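PDB 6FTH: extracellular solute-binding protein, family 1 from Bifidobacterium longum subsp. infantis, which probably binds human milk oligosaccharides outside the cell and hands them to an ABC transporter for uptake. Local coordinates for residues 28-33 against 84-89; 102-107 against 341-346. All blocks are in the same frame, centred on the assembly; numbering follows the deposited sequence.

Interaction 1: residues 28-33 against 84-89; sequences PIVSVL and ADVSLH
Leu33, Ser31 and Asp85 lose the most surface where strand 29-33 runs parallel to strand 86-88, their axes 4.6 Å apart and 22° from parallel. Leu33 is held through its backbone: its N donates to Val86 O at 2.8 Å, and its O accepts from Leu88 N at 2.8 Å, the alternation that defines a parallel ladder. Its CB rests 3.9 Å from Ala84 CB, on the same face of the sheet as Ser87. On the other face Val32 and Val86 lie side by side, CG1 to CG1 at 4.0 Å, and helix 350-360 covers them there.

Where the ladder begins, side chains join the backbone. Ser31 O still accepts from Val86 N; Asp85 OD2 accepts from Ser31 N at 3.0 Å, met from above the carboxylate plane, while Ser31 OG accepts from Asp85 N at 3.0 Å in an almost straight bond (176°). With chi1 at 52°, Ser31 OG sits between its own N and carbonyl carbon, facing the N-H of Asp85. A water also donates to both Asp85 OD2 and Ile29 O. A leucine in place of Asp85 would probably leave Ser31 N without its acceptor and this water without one of its two. The pairing of 29-33 with 84-89 is thus extended by a reciprocal side-chain-to-backbone clasp, and two donors converging on OD2 would be expected to stabilise an ionised carboxylate.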
ATOM      1  N   PRO A  28     -17.811 -26.430  19.986  1.00 29.47           N
ATOM      2  CA  PRO A  28     -17.083 -26.710  18.747  1.00 31.99           C
ATOM      3  C   PRO A  28     -15.710 -26.071  18.778  1.00 28.83           C
ATOM      4  O   PRO A  28     -15.537 -24.948  19.262  1.00 27.86           O
ATOM      5  CB  PRO A  28     -17.969 -26.089  17.658  1.00 30.07           C
ATOM      6  CG  PRO A  28     -18.802 -25.071  18.369  1.00 33.16           C
ATOM      7  CD  PRO A  28     -19.014 -25.612  19.746  1.00 30.97           C
ATOM      8  N   ILE A  29     -14.728 -26.800  18.247  1.00 27.28           N
ATOM      9  CA  ILE A  29     -13.356 -26.318  18.165  1.00 28.43           C
ATOM     10  C   ILE A  29     -13.116 -25.751  16.773  1.00 25.70           C
ATOM     11  O   ILE A  29     -13.548 -26.319  15.764  1.00 26.88           O
ATOM     12  CB  ILE A  29     -12.335 -27.422  18.504  1.00 30.73           C
ATOM     13  CG1 ILE A  29     -12.565 -27.945  19.921  1.00 30.30           C
ATOM     14  CG2 ILE A  29     -10.919 -26.866  18.405  1.00 33.31           C
ATOM     15  CD1 ILE A  29     -11.699 -29.153  20.256  1.00 34.70           C
ATOM     16  N   VAL A  30     -12.459 -24.599  16.732  1.00 25.45           N
ATOM     17  CA  VAL A  30     -12.100 -23.920  15.493  1.00 21.15           C
ATOM     18  C   VAL A  30     -10.632 -23.567  15.623  1.00 17.82           C
ATOM     19  O   VAL A  30     -10.255 -22.824  16.527  1.00 20.29           O
ATOM     20  CB  VAL A  30     -12.931 -22.640  15.281  1.00 22.68           C
ATOM     21  CG1 VAL A  30     -12.507 -21.933  13.987  1.00 24.31           C
ATOM     22  CG2 VAL A  30     -14.422 -22.950  15.266  1.00 25.87           C
ATOM     23  N   SER A  31      -9.803 -24.107  14.735  1.00 18.09           N
ATOM     24  CA  SER A  31      -8.409 -23.690  14.681  1.00 18.70           C
ATOM     25  C   SER A  31      -8.300 -22.424  13.842  1.00 18.47           C
ATOM     26  O   SER A  31      -8.949 -22.303  12.801  1.00 20.40           O
ATOM     27  CB  SER A  31      -7.519 -24.784  14.089  1.00 20.12           C
ATOM     28  OG  SER A  31      -8.007 -25.253  12.840  1.00 23.33           O
ATOM     29  N   VAL A  32      -7.517 -21.468  14.328  1.00 19.03           N
ATOM     30  CA  VAL A  32      -7.391 -20.158  13.692  1.00 16.91           C
ATOM     31  C   VAL A  32      -5.914 -19.814  13.544  1.00 16.50           C
ATOM     32  O   VAL A  32      -5.232 -19.527  14.535  1.00 19.48           O
ATOM     33  CB  VAL A  32      -8.127 -19.062  14.469  1.00 16.55           C
ATOM     34  CG1 VAL A  32      -8.044 -17.752  13.698  1.00 18.07           C
ATOM     35  CG2 VAL A  32      -9.570 -19.436  14.708  1.00 16.07           C
ATOM     36  N   LEU A  33      -5.424 -19.821  12.308  1.00 17.77           N
ATOM     37  CA  LEU A  33      -4.091 -19.312  12.027  1.00 18.93           C
ATOM     38  C   LEU A  33      -4.176 -17.802  11.858  1.00 16.91           C
ATOM     39  O   LEU A  33      -5.017 -17.305  11.092  1.00 16.24           O
ATOM     40  CB  LEU A  33      -3.536 -19.940  10.747  1.00 19.75           C
ATOM     41  CG  LEU A  33      -2.257 -19.294  10.199  1.00 18.85           C
ATOM     42  CD1 LEU A  33      -1.083 -19.526  11.119  1.00 24.98           C
ATOM     43  CD2 LEU A  33      -1.959 -19.842   8.790  1.00 22.80           C
ATOM     44  N   ALA A  84      -5.459 -24.357   8.444  1.00 20.78           N
ATOM     45  CA  ALA A  84      -6.314 -24.226   9.611  1.00 21.73           C
ATOM     46  C   ALA A  84      -7.761 -24.021   9.174  1.00 19.56           C
ATOM     47  O   ALA A  84      -8.046 -23.655   8.027  1.00 20.93           O
ATOM     48  CB  ALA A  84      -5.874 -23.031  10.447  1.00 19.65           C
ATOM     49  N   ASP A  85      -8.691 -24.276  10.096  1.00 19.23           N
ATOM     50  CA  ASP A  85     -10.099 -24.050   9.789  1.00 19.22           C
ATOM     51  C   ASP A  85     -10.312 -22.626   9.291  1.00 18.41           C
ATOM     52  O   ASP A  85     -10.995 -22.394   8.282  1.00 20.78           O
ATOM     53  CB  ASP A  85     -10.960 -24.286  11.031  1.00 21.02           C
ATOM     54  CG  ASP A  85     -10.897 -25.718  11.534  1.00 26.15           C
ATOM     55  OD1 ASP A  85     -10.576 -26.637  10.739  1.00 25.48           O
ATOM     56  OD2 ASP A  85     -11.186 -25.908  12.736  1.00 24.43           O
ATOM     57  N   VAL A  86      -9.743 -21.665  10.006  1.00 18.02           N
ATOM     58  CA  VAL A  86      -9.811 -20.249   9.664  1.00 15.60           C
ATOM     59  C   VAL A  86      -8.391 -19.710   9.623  1.00 17.70           C
ATOM     60  O   VAL A  86      -7.583 -20.015  10.506  1.00 17.50           O
ATOM     61  CB  VAL A  86     -10.614 -19.478  10.726  1.00 18.73           C
ATOM     62  CG1 VAL A  86     -10.494 -17.982  10.499  1.00 17.86           C
ATOM     63  CG2 VAL A  86     -12.077 -19.910  10.714  1.00 16.93           C
ATOM     64  N   SER A  87      -8.079 -18.917   8.600  1.00 15.20           N
ATOM     65  CA  SER A  87      -6.795 -18.249   8.521  1.00 15.54           C
ATOM     66  C   SER A  87      -7.007 -16.759   8.282  1.00 13.90           C
ATOM     67  O   SER A  87      -7.794 -16.367   7.408  1.00 14.73           O
ATOM     68  CB  SER A  87      -5.935 -18.860   7.418  1.00 16.33           C
ATOM     69  OG  SER A  87      -5.881 -20.275   7.548  1.00 18.82           O
ATOM     70  N   LEU A  88      -6.281 -15.945   9.042  1.00 15.95           N
ATOM     71  CA  LEU A  88      -6.368 -14.491   8.991  1.00 12.63           C
ATOM     72  C   LEU A  88      -5.045 -13.907   8.494  1.00 14.29           C
ATOM     73  O   LEU A  88      -3.977 -14.226   9.043  1.00 14.00           O
ATOM     74  CB  LEU A  88      -6.668 -13.921  10.377  1.00 14.57           C
ATOM     75  CG  LEU A  88      -7.860 -14.506  11.148  1.00 14.61           C
ATOM     76  CD1 LEU A  88      -8.036 -13.710  12.446  1.00 15.22           C
ATOM     77  CD2 LEU A  88      -9.186 -14.559  10.327  1.00 14.29           C
ATOM     78  N   HIS A  89      -5.105 -13.027   7.482  1.00 14.68           N
ATOM     79  CA  HIS A  89      -3.910 -12.347   6.961  1.00 15.38           C
ATOM     80  C   HIS A  89      -2.953 -13.357   6.320  1.00 15.14           C
ATOM     81  O   HIS A  89      -1.726 -13.186   6.338  1.00 14.91           O
ATOM     82  CB  HIS A  89      -3.230 -11.488   8.046  1.00 14.02           C
ATOM     83  CG  HIS A  89      -2.035 -10.684   7.583  1.00 12.29           C
ATOM     84  ND1 HIS A  89      -1.895 -10.200   6.298  1.00 15.01           N
ATOM     85  CD2 HIS A  89      -0.931 -10.273   8.253  1.00 15.05           C
ATOM     86  CE1 HIS A  89      -0.755  -9.539   6.193  1.00 16.44           C
ATOM     87  NE2 HIS A  89      -0.149  -9.571   7.363  1.00 14.31           N
TER
HETATM   88  O   HOH W   1     -13.904 -26.319  12.922  1.00 31.66           O

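Interaction 2: residues 102-107 against 341-346; sequences LFEDLS and FSLSSH
Glu104 and Leu343 meet both through backbone and along their side chains. Glu104 N donates to Leu343 O at 2.8 Å, and beside that bond the two side chains run alongside each other in the same direction, with Glu104 CG 3.9 Å from Leu343 CD2. Both start anti to their backbone N (chi1 177° in each), which lays methylene against methyl; a bend at chi2 of 94° then turns the carboxylate of Glu104 aside, where OE1 forms a salt bridge with Lys350.

Phe103 leaves in a different direction. Its CD1 edge comes 3.8 Å from Leu343 O, which lies near the ring plane, and Ser342 CB approaches the ring obliquely; beyond the two segments the ring meets Phe91. The backbones of Phe103 and Ser344 form a single bridge, by which the loop between helices 93-98 and 114-122 borders strand 339-343, an edge strand of a mixed four-stranded sheet in what is probably one lobe of a periplasmic-binding-protein-like fold. Ser345 N completes the bridge, donating to Leu102 O at 2.9 Å from above the carbonyl plane, and Ser345 OG bonds to Gly101 O.

Farther along, Leu106 crosses Phe341 at about a right angle, its CD1 methyl 4.1 Å from Phe341 CD1 and near the ring plane, at the edge. The other methyl, CD2, packs 4.2 Å from Leu343 CB, so the branch of Leu106 straddles two residues of the strand. A water accepts from Leu343 N and lies 2.8 Å from Glu104 O, to which it may donate.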
ATOM      1  N   LEU A 102      -9.478 -26.150  -1.758  1.00 26.22           N
ATOM      2  CA  LEU A 102      -9.029 -26.041  -0.379  1.00 28.09           C
ATOM      3  C   LEU A 102      -9.914 -25.122   0.456  1.00 24.33           C
ATOM      4  O   LEU A 102      -9.911 -25.236   1.689  1.00 24.23           O
ATOM      5  CB  LEU A 102      -7.600 -25.490  -0.365  1.00 26.66           C
ATOM      6  CG  LEU A 102      -6.478 -26.234   0.347  1.00 35.65           C
ATOM      7  CD1 LEU A 102      -6.521 -27.754   0.076  1.00 31.23           C
ATOM      8  CD2 LEU A 102      -5.143 -25.645  -0.103  1.00 28.96           C
ATOM      9  N   PHE A 103     -10.661 -24.216  -0.174  1.00 22.53           N
ATOM     10  CA  PHE A 103     -11.306 -23.119   0.539  1.00 22.41           C
ATOM     11  C   PHE A 103     -12.803 -23.056   0.275  1.00 18.80           C
ATOM     12  O   PHE A 103     -13.266 -23.277  -0.843  1.00 21.14           O
ATOM     13  CB  PHE A 103     -10.661 -21.768   0.153  1.00 18.41           C
ATOM     14  CG  PHE A 103      -9.221 -21.664   0.568  1.00 20.25           C
ATOM     15  CD1 PHE A 103      -8.889 -21.490   1.895  1.00 20.43           C
ATOM     16  CD2 PHE A 103      -8.207 -21.777  -0.362  1.00 20.71           C
ATOM     17  CE1 PHE A 103      -7.560 -21.403   2.299  1.00 20.42           C
ATOM     18  CE2 PHE A 103      -6.883 -21.684   0.030  1.00 20.95           C
ATOM     19  CZ  PHE A 103      -6.563 -21.499   1.372  1.00 20.83           C
ATOM     20  N   GLU A 104     -13.550 -22.720   1.321  1.00 19.93           N
ATOM     21  CA  GLU A 104     -14.980 -22.484   1.198  1.00 22.46           C
ATOM     22  C   GLU A 104     -15.235 -21.237   0.361  1.00 20.88           C
ATOM     23  O   GLU A 104     -14.593 -20.198   0.553  1.00 19.88           O
ATOM     24  CB  GLU A 104     -15.561 -22.269   2.597  1.00 21.73           C
ATOM     25  CG  GLU A 104     -17.043 -21.926   2.641  1.00 24.82           C
ATOM     26  CD  GLU A 104     -17.900 -23.150   2.825  1.00 28.20           C
ATOM     27  OE1 GLU A 104     -17.373 -24.276   2.672  1.00 25.96           O
ATOM     28  OE2 GLU A 104     -19.094 -22.978   3.130  1.00 31.87           O
ATOM     29  N   ASP A 105     -16.203 -21.329  -0.545  1.00 21.61           N
ATOM     30  CA  ASP A 105     -16.680 -20.165  -1.297  1.00 20.60           C
ATOM     31  C   ASP A 105     -17.625 -19.402  -0.380  1.00 23.18           C
ATOM     32  O   ASP A 105     -18.796 -19.759  -0.231  1.00 22.03           O
ATOM     33  CB  ASP A 105     -17.381 -20.611  -2.575  1.00 24.19           C
ATOM     34  CG  ASP A 105     -17.965 -19.449  -3.381  1.00 23.71           C
ATOM     35  OD1 ASP A 105     -17.823 -18.267  -2.999  1.00 21.16           O
ATOM     36  OD2 ASP A 105     -18.609 -19.733  -4.409  1.00 24.77           O
ATOM     37  N   LEU A 106     -17.104 -18.350   0.252  1.00 18.99           N
ATOM     38  CA  LEU A 106     -17.858 -17.581   1.229  1.00 18.30           C
ATOM     39  C   LEU A 106     -18.988 -16.772   0.613  1.00 19.21           C
ATOM     40  O   LEU A 106     -19.873 -16.319   1.348  1.00 20.94           O
ATOM     41  CB  LEU A 106     -16.902 -16.646   1.975  1.00 17.52           C
ATOM     42  CG  LEU A 106     -15.815 -17.358   2.774  1.00 18.81           C
ATOM     43  CD1 LEU A 106     -14.682 -16.401   3.147  1.00 19.91           C
ATOM     44  CD2 LEU A 106     -16.432 -17.985   4.030  1.00 19.62           C
ATOM     45  N   SER A 107     -18.992 -16.572  -0.707  1.00 20.43           N
ATOM     46  CA  SER A 107     -20.115 -15.877  -1.325  1.00 20.74           C
ATOM     47  C   SER A 107     -21.431 -16.616  -1.109  1.00 24.34           C
ATOM     48  O   SER A 107     -22.490 -15.982  -1.155  1.00 25.77           O
ATOM     49  CB  SER A 107     -19.886 -15.708  -2.824  1.00 23.48           C
ATOM     50  OG  SER A 107     -20.044 -16.945  -3.502  1.00 24.89           O
ATOM     51  N   PHE A 341      -9.634 -13.180   5.708  1.00 11.86           N
ATOM     52  CA  PHE A 341     -10.343 -14.314   6.300  1.00 15.05           C
ATOM     53  C   PHE A 341     -10.589 -15.376   5.250  1.00 13.91           C
ATOM     54  O   PHE A 341     -11.235 -15.100   4.230  1.00 14.10           O
ATOM     55  CB  PHE A 341     -11.702 -13.865   6.866  1.00 14.99           C
ATOM     56  CG  PHE A 341     -12.448 -14.948   7.618  1.00 14.93           C
ATOM     57  CD1 PHE A 341     -13.153 -15.938   6.940  1.00 15.60           C
ATOM     58  CD2 PHE A 341     -12.455 -14.964   9.006  1.00 15.81           C
ATOM     59  CE1 PHE A 341     -13.840 -16.932   7.633  1.00 19.43           C
ATOM     60  CE2 PHE A 341     -13.134 -15.965   9.705  1.00 18.40           C
ATOM     61  CZ  PHE A 341     -13.809 -16.955   9.011  1.00 17.58           C
ATOM     62  N   SER A 342     -10.113 -16.597   5.480  1.00 15.84           N
ATOM     63  CA  SER A 342     -10.450 -17.711   4.607  1.00 16.05           C
ATOM     64  C   SER A 342     -10.781 -18.926   5.462  1.00 16.04           C
ATOM     65  O   SER A 342     -10.178 -19.123   6.518  1.00 16.08           O
ATOM     66  CB  SER A 342      -9.304 -18.061   3.642  1.00 16.24           C
ATOM     67  OG  SER A 342      -9.075 -17.038   2.674  1.00 15.18           O
ATOM     68  N   LEU A 343     -11.760 -19.699   5.010  1.00 16.38           N
ATOM     69  CA  LEU A 343     -12.292 -20.857   5.725  1.00 18.00           C
ATOM     70  C   LEU A 343     -11.930 -22.113   4.948  1.00 16.72           C
ATOM     71  O   LEU A 343     -12.182 -22.191   3.746  1.00 18.48           O
ATOM     72  CB  LEU A 343     -13.817 -20.758   5.811  1.00 16.15           C
ATOM     73  CG  LEU A 343     -14.628 -21.888   6.455  1.00 19.28           C
ATOM     74  CD1 LEU A 343     -14.183 -22.163   7.881  1.00 20.42           C
ATOM     75  CD2 LEU A 343     -16.110 -21.549   6.419  1.00 20.08           C
ATOM     76  N   SER A 344     -11.363 -23.097   5.633  1.00 16.84           N
ATOM     77  CA  SER A 344     -11.056 -24.364   4.984  1.00 18.22           C
ATOM     78  C   SER A 344     -12.342 -25.046   4.540  1.00 20.82           C
ATOM     79  O   SER A 344     -13.323 -25.110   5.286  1.00 19.74           O
ATOM     80  CB  SER A 344     -10.330 -25.292   5.959  1.00 20.58           C
ATOM     81  OG  SER A 344     -10.279 -26.605   5.428  1.00 28.15           O
ATOM     82  N   SER A 345     -12.326 -25.580   3.317  1.00 22.48           N
ATOM     83  CA  SER A 345     -13.473 -26.330   2.827  1.00 25.43           C
ATOM     84  C   SER A 345     -13.704 -27.592   3.639  1.00 25.31           C
ATOM     85  O   SER A 345     -14.790 -28.175   3.562  1.00 27.39           O
ATOM     86  CB  SER A 345     -13.251 -26.713   1.370  1.00 27.13           C
ATOM     87  OG  SER A 345     -12.100 -27.521   1.270  1.00 28.06           O
ATOM     88  N   HIS A 346     -12.717 -28.019   4.424  1.00 23.03           N
ATOM     89  CA  HIS A 346     -12.852 -29.220   5.232  1.00 27.62           C
ATOM     90  C   HIS A 346     -12.892 -28.913   6.724  1.00 28.04           C
ATOM     91  O   HIS A 346     -12.748 -29.819   7.547  1.00 28.97           O
ATOM     92  CB  HIS A 346     -11.745 -30.203   4.851  1.00 31.43           C
ATOM     93  CG  HIS A 346     -11.686 -30.450   3.373  1.00 35.56           C
ATOM     94  ND1 HIS A 346     -10.561 -30.208   2.613  1.00 39.46           N
ATOM     95  CD2 HIS A 346     -12.646 -30.848   2.504  1.00 36.46           C
ATOM     96  CE1 HIS A 346     -10.820 -30.487   1.345  1.00 38.44           C
ATOM     97  NE2 HIS A 346     -12.080 -30.874   1.253  1.00 39.23           N
TER
HETATM   98  O   HOH W   2     -12.669 -19.198   2.295  1.00 17.63           O

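Overall arrangement
From the N terminus, strand 29-36 comes first, and interaction 1 closes a loop of 50 intervening residues, 24 of them helical, when the chain returns as strand 86-88. Interaction 2 opens only afterwards, at 102-107, and closes far later at 341-346, so the two loops follow in series, neither nesting nor crossing. They nevertheless share one sheet, ordered 59-66, 29-36, 86-88, 339-343, and their centres are 11 Å apart. Strand 86-88 joins them: Asp85 O lies 2.8 Å from Ser344 N and Ser87 N 3.0 Å from Ser342 O, probable hydrogen bonds to the antiparallel strand. Interaction 2 then ties the loop after helix 93-98 to that outer strand.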